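Local coordinates for protein ribonuclease VapC2 (Rickettsia felis, PDB 3ZVK) that cleaves single-stranded RNA as the magnesium-dependent PIN-domain toxin of a type II toxin-antitoxin system and forms complexes with its antitoxin VapB2, at residues T7-Y12 / D19-N24; N23-L28 / N32-S37; S38-E43 / L100-H105. The protein carries 1 engineered substitution. One frame throughout, in Å; residues are numbered along the deposited sequence.

Contact 1: residues T7-Y12 / D19-N24; sequences TNICVY and DSYYNN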
ATOM      1  N   THR A   7       7.766  -4.319 -32.262  1.00 42.64           N
ATOM      2  CA  THR A   7       8.827  -5.294 -32.002  1.00 42.37           C
ATOM      3  C   THR A   7       9.848  -5.344 -33.141  1.00 47.43           C
ATOM      4  O   THR A   7      11.051  -5.304 -32.866  1.00 46.80           O
ATOM      5  CB  THR A   7       8.212  -6.671 -31.663  1.00 49.73           C
ATOM      6  OG1 THR A   7       7.265  -6.487 -30.603  1.00 49.50           O
ATOM      7  CG2 THR A   7       9.265  -7.710 -31.235  1.00 43.29           C
ATOM      8  N   ASN A   8       9.370  -5.433 -34.399  1.00 42.88           N
ATOM      9  CA  ASN A   8      10.193  -5.494 -35.603  1.00 43.15           C
ATOM     10  C   ASN A   8      11.127  -4.306 -35.732  1.00 48.77           C
ATOM     11  O   ASN A   8      12.293  -4.516 -36.039  1.00 50.00           O
ATOM     12  CB  ASN A   8       9.334  -5.629 -36.868  1.00 40.95           C
ATOM     13  CG  ASN A   8       8.496  -6.868 -37.054  1.00 54.41           C
ATOM     14  OD1 ASN A   8       7.704  -6.914 -37.990  1.00 48.24           O
ATOM     15  ND2 ASN A   8       8.690  -7.942 -36.301  1.00 54.25           N
ATOM     16  N   ILE A   9      10.647  -3.075 -35.446  1.00 44.73           N
ATOM     17  CA  ILE A   9      11.453  -1.851 -35.462  1.00 43.59           C
ATOM     18  C   ILE A   9      12.574  -1.987 -34.454  1.00 45.27           C
ATOM     19  O   ILE A   9      13.718  -1.704 -34.802  1.00 45.41           O
ATOM     20  CB  ILE A   9      10.586  -0.570 -35.220  1.00 45.72           C
ATOM     21  CG1 ILE A   9       9.865  -0.136 -36.522  1.00 47.40           C
ATOM     22  CG2 ILE A   9      11.394   0.588 -34.635  1.00 45.36           C
ATOM     23  CD1 ILE A   9      10.744   0.481 -37.681  1.00 39.40           C
ATOM     24  N   CYS A  10      12.233  -2.467 -33.213  1.00 39.65           N
ATOM     25  CA  CYS A  10      13.160  -2.614 -32.100  1.00 37.79           C
ATOM     26  C   CYS A  10      14.253  -3.642 -32.376  1.00 40.76           C
ATOM     27  O   CYS A  10      15.426  -3.317 -32.159  1.00 41.07           O
ATOM     28  CB  CYS A  10      12.424  -2.878 -30.796  1.00 37.89           C
ATOM     29  SG  CYS A  10      11.493  -1.464 -30.165  1.00 42.56           S
ATOM     30  N   VAL A  11      13.871  -4.859 -32.871  1.00 36.00           N
ATOM     31  CA  VAL A  11      14.767  -5.955 -33.248  1.00 36.84           C
ATOM     32  C   VAL A  11      15.746  -5.516 -34.374  1.00 46.67           C
ATOM     33  O   VAL A  11      16.953  -5.728 -34.244  1.00 47.60           O
ATOM     34  CB  VAL A  11      14.003  -7.262 -33.588  1.00 40.05           C
ATOM     35  CG1 VAL A  11      14.954  -8.342 -34.141  1.00 39.72           C
ATOM     36  CG2 VAL A  11      13.284  -7.811 -32.352  1.00 38.62           C
ATOM     37  N   TYR A  12      15.232  -4.839 -35.422  1.00 45.25           N
ATOM     38  CA  TYR A  12      16.055  -4.313 -36.528  1.00 45.86           C
ATOM     39  C   TYR A  12      17.015  -3.239 -36.065  1.00 48.45           C
ATOM     40  O   TYR A  12      18.145  -3.217 -36.531  1.00 50.26           O
ATOM     41  CB  TYR A  12      15.193  -3.811 -37.704  1.00 46.87           C
ATOM     42  CG  TYR A  12      15.944  -3.763 -39.013  1.00 47.58           C
ATOM     43  CD1 TYR A  12      16.160  -4.923 -39.761  1.00 50.21           C
ATOM     44  CD2 TYR A  12      16.423  -2.559 -39.519  1.00 46.87           C
ATOM     45  CE1 TYR A  12      16.852  -4.884 -40.972  1.00 49.63           C
ATOM     46  CE2 TYR A  12      17.146  -2.513 -40.708  1.00 48.75           C
ATOM     47  CZ  TYR A  12      17.364  -3.681 -41.429  1.00 60.15           C
ATOM     48  OH  TYR A  12      18.064  -3.637 -42.611  1.00 67.42           O
ATOM     49  N   ASP A  19      21.210   3.893 -40.001  1.00 52.30           N
ATOM     50  CA  ASP A  19      21.321   5.351 -39.820  1.00 51.05           C
ATOM     51  C   ASP A  19      19.980   6.061 -39.940  1.00 53.52           C
ATOM     52  O   ASP A  19      19.728   7.021 -39.213  1.00 54.66           O
ATOM     53  CB  ASP A  19      22.330   5.959 -40.815  1.00 54.35           C
ATOM     54  CG  ASP A  19      23.804   5.678 -40.562  1.00 71.12           C
ATOM     55  OD1 ASP A  19      24.131   5.086 -39.514  1.00 71.58           O
ATOM     56  OD2 ASP A  19      24.634   6.080 -41.403  1.00 85.23           O
ATOM     57  N   SER A  20      19.126   5.608 -40.857  1.00 49.83           N
ATOM     58  CA  SER A  20      17.809   6.201 -41.093  1.00 49.18           C
ATOM     59  C   SER A  20      16.914   6.141 -39.839  1.00 48.90           C
ATOM     60  O   SER A  20      16.231   7.125 -39.534  1.00 46.78           O
ATOM     61  CB  SER A  20      17.148   5.646 -42.365  1.00 50.59           C
ATOM     62  OG  SER A  20      16.628   4.340 -42.224  1.00 55.56           O
ATOM     63  N   TYR A  21      17.019   5.039 -39.065  1.00 44.41           N
ATOM     64  CA  TYR A  21      16.289   4.828 -37.800  1.00 42.11           C
ATOM     65  C   TYR A  21      16.721   5.845 -36.745  1.00 48.19           C
ATOM     66  O   TYR A  21      15.843   6.479 -36.155  1.00 49.30           O
ATOM     67  CB  TYR A  21      16.433   3.374 -37.285  1.00 40.72           C
ATOM     68  CG  TYR A  21      15.568   2.345 -37.991  1.00 40.73           C
ATOM     69  CD1 TYR A  21      15.255   2.473 -39.348  1.00 42.86           C
ATOM     70  CD2 TYR A  21      15.156   1.181 -37.335  1.00 39.66           C
ATOM     71  CE1 TYR A  21      14.523   1.496 -40.018  1.00 43.11           C
ATOM     72  CE2 TYR A  21      14.405   0.199 -37.997  1.00 40.12           C
ATOM     73  CZ  TYR A  21      14.092   0.367 -39.336  1.00 49.54           C
ATOM     74  OH  TYR A  21      13.340  -0.545 -40.019  1.00 56.51           O
ATOM     75  N   TYR A  22      18.053   6.060 -36.532  1.00 44.54           N
ATOM     76  CA  TYR A  22      18.492   7.049 -35.541  1.00 44.22           C
ATOM     77  C   TYR A  22      18.172   8.481 -35.955  1.00 49.53           C
ATOM     78  O   TYR A  22      17.937   9.320 -35.082  1.00 49.28           O
ATOM     79  CB  TYR A  22      19.949   6.847 -35.041  1.00 46.02           C
ATOM     80  CG  TYR A  22      21.056   7.462 -35.877  1.00 50.46           C
ATOM     81  CD1 TYR A  22      21.234   8.848 -35.928  1.00 52.76           C
ATOM     82  CD2 TYR A  22      22.020   6.665 -36.483  1.00 52.24           C
ATOM     83  CE1 TYR A  22      22.259   9.417 -36.684  1.00 52.30           C
ATOM     84  CE2 TYR A  22      23.078   7.227 -37.203  1.00 54.40           C
ATOM     85  CZ  TYR A  22      23.196   8.604 -37.292  1.00 61.86           C
ATOM     86  OH  TYR A  22      24.222   9.168 -38.002  1.00 72.57           O
ATOM     87  N   ASN A  23      18.163   8.770 -37.279  1.00 45.88           N
ATOM     88  CA  ASN A  23      17.817  10.102 -37.755  1.00 46.66           C
ATOM     89  C   ASN A  23      16.332  10.396 -37.537  1.00 50.68           C
ATOM     90  O   ASN A  23      15.991  11.521 -37.203  1.00 52.85           O
ATOM     91  CB  ASN A  23      18.226  10.325 -39.222  1.00 51.29           C
ATOM     92  CG  ASN A  23      19.709  10.577 -39.422  1.00 71.10           C
ATOM     93  OD1 ASN A  23      20.372   9.892 -40.188  1.00 54.48           O
ATOM     94  ND2 ASN A  23      20.266  11.591 -38.766  1.00 70.94           N
ATOM     95  N   ASN A  24      15.466   9.389 -37.661  1.00 46.52           N
ATOM     96  CA  ASN A  24      14.027   9.527 -37.444  1.00 46.91           C
ATOM     97  C   ASN A  24      13.751   9.670 -35.975  1.00 50.79           C
ATOM     98  O   ASN A  24      12.881  10.453 -35.593  1.00 53.66           O
ATOM     99  CB  ASN A  24      13.287   8.285 -37.954  1.00 48.48           C
ATOM    100  CG  ASN A  24      13.144   8.200 -39.456  1.00 48.56           C
ATOM    101  OD1 ASN A  24      13.544   9.086 -40.191  1.00 45.37           O
ATOM    102  ND2 ASN A  24      12.592   7.109 -39.947  1.00 41.49           N
TER
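Tyr21 reaches from helix 19-29 to helix 7-16 and lays the far end of its ring against Ile9 and Tyr12. Its CG stands beside the backbone N, opposite the carbonyl carbon (chi1 -78°), which sends the phenol across to the other helix. The nearest CA atoms of the two segments, Ile9 CA and Tyr21 CA, are 8.6 Å apart. The two tyrosine side chains meet at about a right angle, but their ring planes are inclined by 48° and the centroids lie 5.6 Å apart, an oblique pairing that is neither a stack nor a T-shaped contact. CD2 of Tyr12 makes the closest approach, 3.7 Å from CE2 of Tyr21. Of the Ile9 side chain it is the methyl CD1 that touches, 3.6 Å from Tyr21 OH; the carbonyl oxygen of Ile9 lies at the edge of the Tyr21 ring, in its plane. The hydroxyl hydrogen-bonds OD1 of Asn116, and Phe50 of an antitoxin chain also packs on Tyr21. One aromatic side chain thus bridges the first two helices of the PIN fold, with Ile9 close to the engineered Gly6, whose position is a predicted magnesium-binding site.

Contact 2: residues N23-L28 / N32-S37; sequences NNLELL and NTIAIS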
ATOM      1  N   ASN A  23      18.163   8.770 -37.279  1.00 45.88           N
ATOM      2  CA  ASN A  23      17.817  10.102 -37.755  1.00 46.66           C
ATOM      3  C   ASN A  23      16.332  10.396 -37.537  1.00 50.68           C
ATOM      4  O   ASN A  23      15.991  11.521 -37.203  1.00 52.85           O
ATOM      5  CB  ASN A  23      18.226  10.325 -39.222  1.00 51.29           C
ATOM      6  CG  ASN A  23      19.709  10.577 -39.422  1.00 71.10           C
ATOM      7  OD1 ASN A  23      20.372   9.892 -40.188  1.00 54.48           O
ATOM      8  ND2 ASN A  23      20.266  11.591 -38.766  1.00 70.94           N
ATOM      9  N   ASN A  24      15.466   9.389 -37.661  1.00 46.52           N
ATOM     10  CA  ASN A  24      14.027   9.527 -37.444  1.00 46.91           C
ATOM     11  C   ASN A  24      13.751   9.670 -35.975  1.00 50.79           C
ATOM     12  O   ASN A  24      12.881  10.453 -35.593  1.00 53.66           O
ATOM     13  CB  ASN A  24      13.287   8.285 -37.954  1.00 48.48           C
ATOM     14  CG  ASN A  24      13.144   8.200 -39.456  1.00 48.56           C
ATOM     15  OD1 ASN A  24      13.544   9.086 -40.191  1.00 45.37           O
ATOM     16  ND2 ASN A  24      12.592   7.109 -39.947  1.00 41.49           N
ATOM     17  N   LEU A  25      14.505   8.919 -35.145  1.00 42.30           N
ATOM     18  CA  LEU A  25      14.362   8.941 -33.695  1.00 38.49           C
ATOM     19  C   LEU A  25      14.833  10.270 -33.144  1.00 44.39           C
ATOM     20  O   LEU A  25      14.089  10.889 -32.396  1.00 45.38           O
ATOM     21  CB  LEU A  25      15.088   7.765 -33.014  1.00 35.64           C
ATOM     22  CG  LEU A  25      14.450   6.388 -33.139  1.00 37.57           C
ATOM     23  CD1 LEU A  25      15.457   5.303 -32.858  1.00 36.31           C
ATOM     24  CD2 LEU A  25      13.226   6.253 -32.257  1.00 35.93           C
ATOM     25  N   GLU A  26      16.024  10.743 -33.539  1.00 40.99           N
ATOM     26  CA  GLU A  26      16.546  12.044 -33.090  1.00 42.26           C
ATOM     27  C   GLU A  26      15.608  13.190 -33.499  1.00 44.33           C
ATOM     28  O   GLU A  26      15.429  14.116 -32.725  1.00 46.77           O
ATOM     29  CB  GLU A  26      17.897  12.307 -33.748  1.00 45.20           C
ATOM     30  CG  GLU A  26      18.895  12.990 -32.859  1.00 61.63           C
ATOM     31  CD  GLU A  26      20.174  12.188 -32.884  1.00 87.88           C
ATOM     32  OE1 GLU A  26      20.970  12.359 -33.834  1.00100.44           O
ATOM     33  OE2 GLU A  26      20.355  11.339 -31.989  1.00 87.00           O
ATOM     34  N   LEU A  27      15.036  13.145 -34.722  1.00 38.15           N
ATOM     35  CA  LEU A  27      14.132  14.177 -35.197  1.00 39.20           C
ATOM     36  C   LEU A  27      12.851  14.215 -34.368  1.00 45.21           C
ATOM     37  O   LEU A  27      12.440  15.304 -33.928  1.00 45.77           O
ATOM     38  CB  LEU A  27      13.820  14.010 -36.686  1.00 40.30           C
ATOM     39  CG  LEU A  27      12.694  14.897 -37.276  1.00 46.86           C
ATOM     40  CD1 LEU A  27      12.996  16.414 -37.112  1.00 50.96           C
ATOM     41  CD2 LEU A  27      12.437  14.550 -38.696  1.00 43.25           C
ATOM     42  N   LEU A  28      12.230  13.036 -34.172  1.00 39.37           N
ATOM     43  CA  LEU A  28      10.992  12.897 -33.451  1.00 39.33           C
ATOM     44  C   LEU A  28      11.143  13.204 -31.973  1.00 43.76           C
ATOM     45  O   LEU A  28      10.226  13.776 -31.398  1.00 43.72           O
ATOM     46  CB  LEU A  28      10.374  11.478 -33.651  1.00 38.55           C
ATOM     47  CG  LEU A  28       9.879  11.104 -35.076  1.00 44.03           C
ATOM     48  CD1 LEU A  28       9.404   9.686 -35.092  1.00 43.76           C
ATOM     49  CD2 LEU A  28       8.770  12.052 -35.586  1.00 41.79           C
ATOM     50  N   ASN A  32       8.456  15.111 -29.600  1.00 48.28           N
ATOM     51  CA  ASN A  32       7.558  13.992 -29.292  1.00 46.79           C
ATOM     52  C   ASN A  32       8.171  13.041 -28.300  1.00 48.18           C
ATOM     53  O   ASN A  32       9.355  13.141 -28.016  1.00 49.44           O
ATOM     54  CB  ASN A  32       7.184  13.232 -30.595  1.00 44.35           C
ATOM     55  CG  ASN A  32       6.748  14.128 -31.712  1.00 51.21           C
ATOM     56  OD1 ASN A  32       5.632  14.625 -31.748  1.00 51.97           O
ATOM     57  ND2 ASN A  32       7.657  14.428 -32.605  1.00 41.91           N
ATOM     58  N   THR A  33       7.366  12.110 -27.776  1.00 42.26           N
ATOM     59  CA  THR A  33       7.789  11.071 -26.840  1.00 38.92           C
ATOM     60  C   THR A  33       7.953   9.756 -27.577  1.00 44.25           C
ATOM     61  O   THR A  33       7.013   9.273 -28.219  1.00 44.65           O
ATOM     62  CB  THR A  33       6.755  10.915 -25.706  1.00 43.70           C
ATOM     63  OG1 THR A  33       6.598  12.158 -25.015  1.00 48.97           O
ATOM     64  CG2 THR A  33       7.135   9.829 -24.713  1.00 36.75           C
ATOM     65  N   ILE A  34       9.154   9.168 -27.468  1.00 41.04           N
ATOM     66  CA  ILE A  34       9.455   7.853 -28.017  1.00 38.33           C
ATOM     67  C   ILE A  34       9.245   6.845 -26.922  1.00 41.77           C
ATOM     68  O   ILE A  34       9.842   6.968 -25.841  1.00 43.13           O
ATOM     69  CB  ILE A  34      10.845   7.773 -28.675  1.00 40.18           C
ATOM     70  CG1 ILE A  34      10.865   8.744 -29.923  1.00 42.36           C
ATOM     71  CG2 ILE A  34      11.112   6.294 -29.124  1.00 36.60           C
ATOM     72  CD1 ILE A  34      12.162   9.172 -30.303  1.00 54.74           C
ATOM     73  N   ALA A  35       8.374   5.851 -27.187  1.00 36.67           N
ATOM     74  CA  ALA A  35       8.053   4.796 -26.215  1.00 35.36           C
ATOM     75  C   ALA A  35       7.938   3.394 -26.798  1.00 39.54           C
ATOM     76  O   ALA A  35       7.940   3.211 -28.016  1.00 41.48           O
ATOM     77  CB  ALA A  35       6.766   5.160 -25.491  1.00 36.74           C
ATOM     78  N   ILE A  36       7.859   2.392 -25.916  1.00 37.23           N
ATOM     79  CA  ILE A  36       7.566   0.982 -26.226  1.00 37.33           C
ATOM     80  C   ILE A  36       6.593   0.468 -25.203  1.00 42.54           C
ATOM     81  O   ILE A  36       6.613   0.887 -24.049  1.00 43.10           O
ATOM     82  CB  ILE A  36       8.757  -0.015 -26.430  1.00 39.40           C
ATOM     83  CG1 ILE A  36       9.625  -0.193 -25.168  1.00 38.52           C
ATOM     84  CG2 ILE A  36       9.559   0.270 -27.713  1.00 39.73           C
ATOM     85  CD1 ILE A  36      10.402  -1.498 -25.117  1.00 41.38           C
ATOM     86  N   SER A  37       5.741  -0.431 -25.622  1.00 40.23           N
ATOM     87  CA  SER A  37       4.790  -1.100 -24.756  1.00 39.52           C
ATOM     88  C   SER A  37       5.600  -2.087 -23.923  1.00 42.43           C
ATOM     89  O   SER A  37       6.599  -2.611 -24.401  1.00 43.39           O
ATOM     90  CB  SER A  37       3.803  -1.893 -25.615  1.00 41.03           C
ATOM     91  OG  SER A  37       2.845  -2.540 -24.798  1.00 44.37           O
TER
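The carbonyl oxygen of Leu28 takes two hydrogen bonds from Asn32, one from the backbone and one from the side chain. The bond from ND2 of Asn32 to Leu28 O is 2.9 Å long and lies in the carbonyl plane on a lone pair, although the oxygen is tilted 18° from the amide plane. The bond from Asn32 N is weak, with an N-H...O angle of 130°. With CG beside the backbone N (chi1 -48°), the asparagine turns its amide back onto the carbonyl that its own N-H approaches, and the side-chain bond reinforces the weak backbone one on the same oxygen. OD1 of Asn32 is used differently, in a hydrogen bond to the amino group of Met1.

The apolar part is centred on Ile34. Its CD1 lies 3.7 Å from CD2 of Leu25, where the two side chains cross at about a right angle, and the same methyl is 3.3 Å from Leu25 O. CB of Leu28 is a more distant neighbour.

The C-terminal part of helix 19-29 is thereby held against the start of strand 33-37, which runs between strands 2-5 and 69-71 of the parallel sheet. Trp132 packs on Leu25 and Leu28, Leu5 of strand 2-5 on Ile34, and Trp46 of an antitoxin chain covers both Leu25 and Ile34.

Contact 3: residues S38-E43 / L100-H105; sequences SIVLAE and LLIASH
Ile39 of helix 38-50 packs on Leu101 and Ile102 of helix 97-109, and Val40 on Ile102, in an interface with no hydrogen bond between the two segments. Ser38, at the start of the first helix, has its hydroxyl hydrogen-bonded to Phe73 N of its own chain and to Phe73 O of the second VapC2 subunit.

Ile39 follows and carries much of the contact. With CG1 beside the backbone N (chi1 -48°), CG2 falls anti to that N and comes 3.7 Å from CG1 of Ile102, the two side chains crossing at a slant. CB of Leu101 lies 4.1 Å from both CG1 and CG2 of Ile39, and CG2 therefore touches two successive residues of the facing helix.

Val40 adds CG2, which lies 3.9 Å from Ile102 CG1 and 4.1 Å from Ile102 CD1. The side chain of Ile102 is thus touched by both residues, and it meets Val40 at about a right angle.

Glu43 ends the segment, directed toward helix 97-109 by its CB. The carboxylate is held by outside partners: OE2 by ND2 of Asn98, OE1 by a salt bridge to Arg85 of the second VapC2 subunit and a hydrogen bond to Tyr76 of an antitoxin chain.

On the facing helix, the partly covered His105 sets its ring edge-to-face with that of Phe73.

The axes of the segments 38-43 and 100-105 approach to 9.5 Å, with their directions 151° apart, roughly antiparallel. Helix 7-16 adjoins the pair through Thr7, which touches Val40 and Ile102, and helix 75-90 backs Leu100 and Ser104. Leu101 packs on Leu101 of the second subunit, placing this helix pair at the toxin-toxin interface.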
ATOM      1  N   SER A  38       5.162  -2.370 -22.695  1.00 37.64           N
ATOM      2  CA  SER A  38       5.782  -3.410 -21.881  1.00 35.44           C
ATOM      3  C   SER A  38       5.665  -4.771 -22.639  1.00 40.67           C
ATOM      4  O   SER A  38       6.532  -5.625 -22.434  1.00 41.00           O
ATOM      5  CB  SER A  38       5.147  -3.479 -20.495  1.00 35.03           C
ATOM      6  OG  SER A  38       3.735  -3.630 -20.526  1.00 39.89           O
ATOM      7  N   ILE A  39       4.644  -4.927 -23.572  1.00 36.22           N
ATOM      8  CA  ILE A  39       4.422  -6.116 -24.442  1.00 35.49           C
ATOM      9  C   ILE A  39       5.590  -6.304 -25.443  1.00 36.77           C
ATOM     10  O   ILE A  39       6.051  -7.418 -25.651  1.00 38.87           O
ATOM     11  CB  ILE A  39       3.013  -6.139 -25.143  1.00 38.51           C
ATOM     12  CG1 ILE A  39       1.830  -5.846 -24.170  1.00 38.10           C
ATOM     13  CG2 ILE A  39       2.799  -7.446 -25.923  1.00 38.61           C
ATOM     14  CD1 ILE A  39       1.698  -6.803 -22.925  1.00 39.35           C
ATOM     15  N   VAL A  40       6.088  -5.213 -26.001  1.00 31.54           N
ATOM     16  CA  VAL A  40       7.273  -5.195 -26.872  1.00 31.78           C
ATOM     17  C   VAL A  40       8.472  -5.640 -26.052  1.00 37.23           C
ATOM     18  O   VAL A  40       9.201  -6.522 -26.493  1.00 38.70           O
ATOM     19  CB  VAL A  40       7.539  -3.818 -27.552  1.00 33.85           C
ATOM     20  CG1 VAL A  40       8.912  -3.791 -28.227  1.00 32.56           C
ATOM     21  CG2 VAL A  40       6.432  -3.482 -28.545  1.00 34.34           C
ATOM     22  N   LEU A  41       8.631  -5.075 -24.843  1.00 34.17           N
ATOM     23  CA  LEU A  41       9.729  -5.411 -23.925  1.00 33.95           C
ATOM     24  C   LEU A  41       9.731  -6.878 -23.528  1.00 38.45           C
ATOM     25  O   LEU A  41      10.803  -7.488 -23.456  1.00 37.77           O
ATOM     26  CB  LEU A  41       9.782  -4.470 -22.713  1.00 33.09           C
ATOM     27  CG  LEU A  41      10.993  -4.631 -21.804  1.00 35.71           C
ATOM     28  CD1 LEU A  41      12.348  -4.435 -22.563  1.00 35.14           C
ATOM     29  CD2 LEU A  41      10.828  -3.861 -20.510  1.00 34.06           C
ATOM     30  N   ALA A  42       8.530  -7.474 -23.368  1.00 36.18           N
ATOM     31  CA  ALA A  42       8.372  -8.901 -23.077  1.00 35.01           C
ATOM     32  C   ALA A  42       8.996  -9.696 -24.224  1.00 40.45           C
ATOM     33  O   ALA A  42       9.780 -10.612 -23.979  1.00 40.50           O
ATOM     34  CB  ALA A  42       6.906  -9.247 -22.929  1.00 35.96           C
ATOM     35  N   GLU A  43       8.698  -9.307 -25.482  1.00 38.45           N
ATOM     36  CA  GLU A  43       9.238  -9.956 -26.674  1.00 38.39           C
ATOM     37  C   GLU A  43      10.760  -9.785 -26.783  1.00 40.80           C
ATOM     38  O   GLU A  43      11.459 -10.746 -27.084  1.00 43.18           O
ATOM     39  CB  GLU A  43       8.542  -9.436 -27.940  1.00 40.65           C
ATOM     40  CG  GLU A  43       7.063  -9.776 -28.049  1.00 51.50           C
ATOM     41  CD  GLU A  43       6.688 -11.212 -28.359  1.00 68.11           C
ATOM     42  OE1 GLU A  43       7.451 -11.904 -29.071  1.00 51.66           O
ATOM     43  OE2 GLU A  43       5.631 -11.657 -27.867  1.00 70.04           O
ATOM     44  N   LEU A 100      -1.524  -7.908 -31.618  1.00 47.46           N
ATOM     45  CA  LEU A 100      -2.878  -7.448 -31.300  1.00 48.87           C
ATOM     46  C   LEU A 100      -2.845  -6.587 -29.973  1.00 51.59           C
ATOM     47  O   LEU A 100      -3.441  -5.512 -29.928  1.00 50.73           O
ATOM     48  CB  LEU A 100      -3.793  -8.670 -31.136  1.00 50.15           C
ATOM     49  CG  LEU A 100      -5.234  -8.602 -31.646  1.00 57.95           C
ATOM     50  CD1 LEU A 100      -5.395  -7.647 -32.793  1.00 60.30           C
ATOM     51  CD2 LEU A 100      -5.694  -9.963 -32.131  1.00 60.85           C
ATOM     52  N   LEU A 101      -2.091  -7.034 -28.946  1.00 46.94           N
ATOM     53  CA  LEU A 101      -1.937  -6.326 -27.674  1.00 46.43           C
ATOM     54  C   LEU A 101      -1.181  -5.014 -27.888  1.00 51.09           C
ATOM     55  O   LEU A 101      -1.584  -3.976 -27.364  1.00 50.30           O
ATOM     56  CB  LEU A 101      -1.211  -7.203 -26.618  1.00 45.32           C
ATOM     57  CG  LEU A 101      -2.028  -8.354 -25.983  1.00 50.23           C
ATOM     58  CD1 LEU A 101      -1.141  -9.337 -25.292  1.00 49.17           C
ATOM     59  CD2 LEU A 101      -2.989  -7.838 -24.945  1.00 50.95           C
ATOM     60  N   ILE A 102      -0.092  -5.079 -28.681  1.00 47.85           N
ATOM     61  CA  ILE A 102       0.769  -3.963 -29.049  1.00 45.76           C
ATOM     62  C   ILE A 102      -0.039  -2.885 -29.763  1.00 49.49           C
ATOM     63  O   ILE A 102       0.089  -1.723 -29.387  1.00 49.65           O
ATOM     64  CB  ILE A 102       2.016  -4.465 -29.857  1.00 46.95           C
ATOM     65  CG1 ILE A 102       2.989  -5.206 -28.909  1.00 44.69           C
ATOM     66  CG2 ILE A 102       2.752  -3.306 -30.563  1.00 45.37           C
ATOM     67  CD1 ILE A 102       3.742  -6.408 -29.546  1.00 44.04           C
ATOM     68  N   ALA A 103      -0.875  -3.272 -30.760  1.00 47.04           N
ATOM     69  CA  ALA A 103      -1.730  -2.385 -31.565  1.00 49.04           C
ATOM     70  C   ALA A 103      -2.792  -1.721 -30.699  1.00 52.87           C
ATOM     71  O   ALA A 103      -2.974  -0.504 -30.792  1.00 53.21           O
ATOM     72  CB  ALA A 103      -2.374  -3.163 -32.714  1.00 51.50           C
ATOM     73  N   SER A 104      -3.435  -2.511 -29.811  1.00 49.95           N
ATOM     74  CA  SER A 104      -4.459  -2.076 -28.839  1.00 51.45           C
ATOM     75  C   SER A 104      -3.913  -0.967 -27.956  1.00 53.72           C
ATOM     76  O   SER A 104      -4.623  -0.019 -27.646  1.00 53.89           O
ATOM     77  CB  SER A 104      -4.851  -3.236 -27.924  1.00 55.16           C
ATOM     78  OG  SER A 104      -5.444  -4.265 -28.693  1.00 70.09           O
ATOM     79  N   HIS A 105      -2.654  -1.139 -27.518  1.00 48.91           N
ATOM     80  CA  HIS A 105      -1.901  -0.244 -26.647  1.00 47.17           C
ATOM     81  C   HIS A 105      -1.661   1.095 -27.332  1.00 52.10           C
ATOM     82  O   HIS A 105      -1.925   2.117 -26.709  1.00 53.85           O
ATOM     83  CB  HIS A 105      -0.588  -0.898 -26.168  1.00 45.08           C
ATOM     84  CG  HIS A 105      -0.041  -0.290 -24.914  1.00 47.30           C
ATOM     85  ND1 HIS A 105       1.063  -0.817 -24.290  1.00 47.38           N
ATOM     86  CD2 HIS A 105      -0.453   0.792 -24.219  1.00 49.05           C
ATOM     87  CE1 HIS A 105       1.278  -0.061 -23.230  1.00 46.19           C
ATOM     88  NE2 HIS A 105       0.381   0.907 -23.138  1.00 47.73           N
TER

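From the N terminus, contact 1 closes the short connection made by the end of helix 7-16 and the turn into helix 19-29, and contact 2 closes the next one, returning helix 19-29 to strand 33-37. Contact 2 begins on the segment where contact 1 ends, sharing Asn23 and Asn24. Contact 3 follows both and spans 56 residues to bring helix 97-109 against helix 38-50; none nests inside another. They still touch in space: Cys10 packs on Ile36 between contacts 1 and 2, Thr7 on Val40 and Ile102 between contacts 1 and 3. Ser37, which caps helix 38-50, probably hydrogen-bonds His105, tying the strand's end to the far helix.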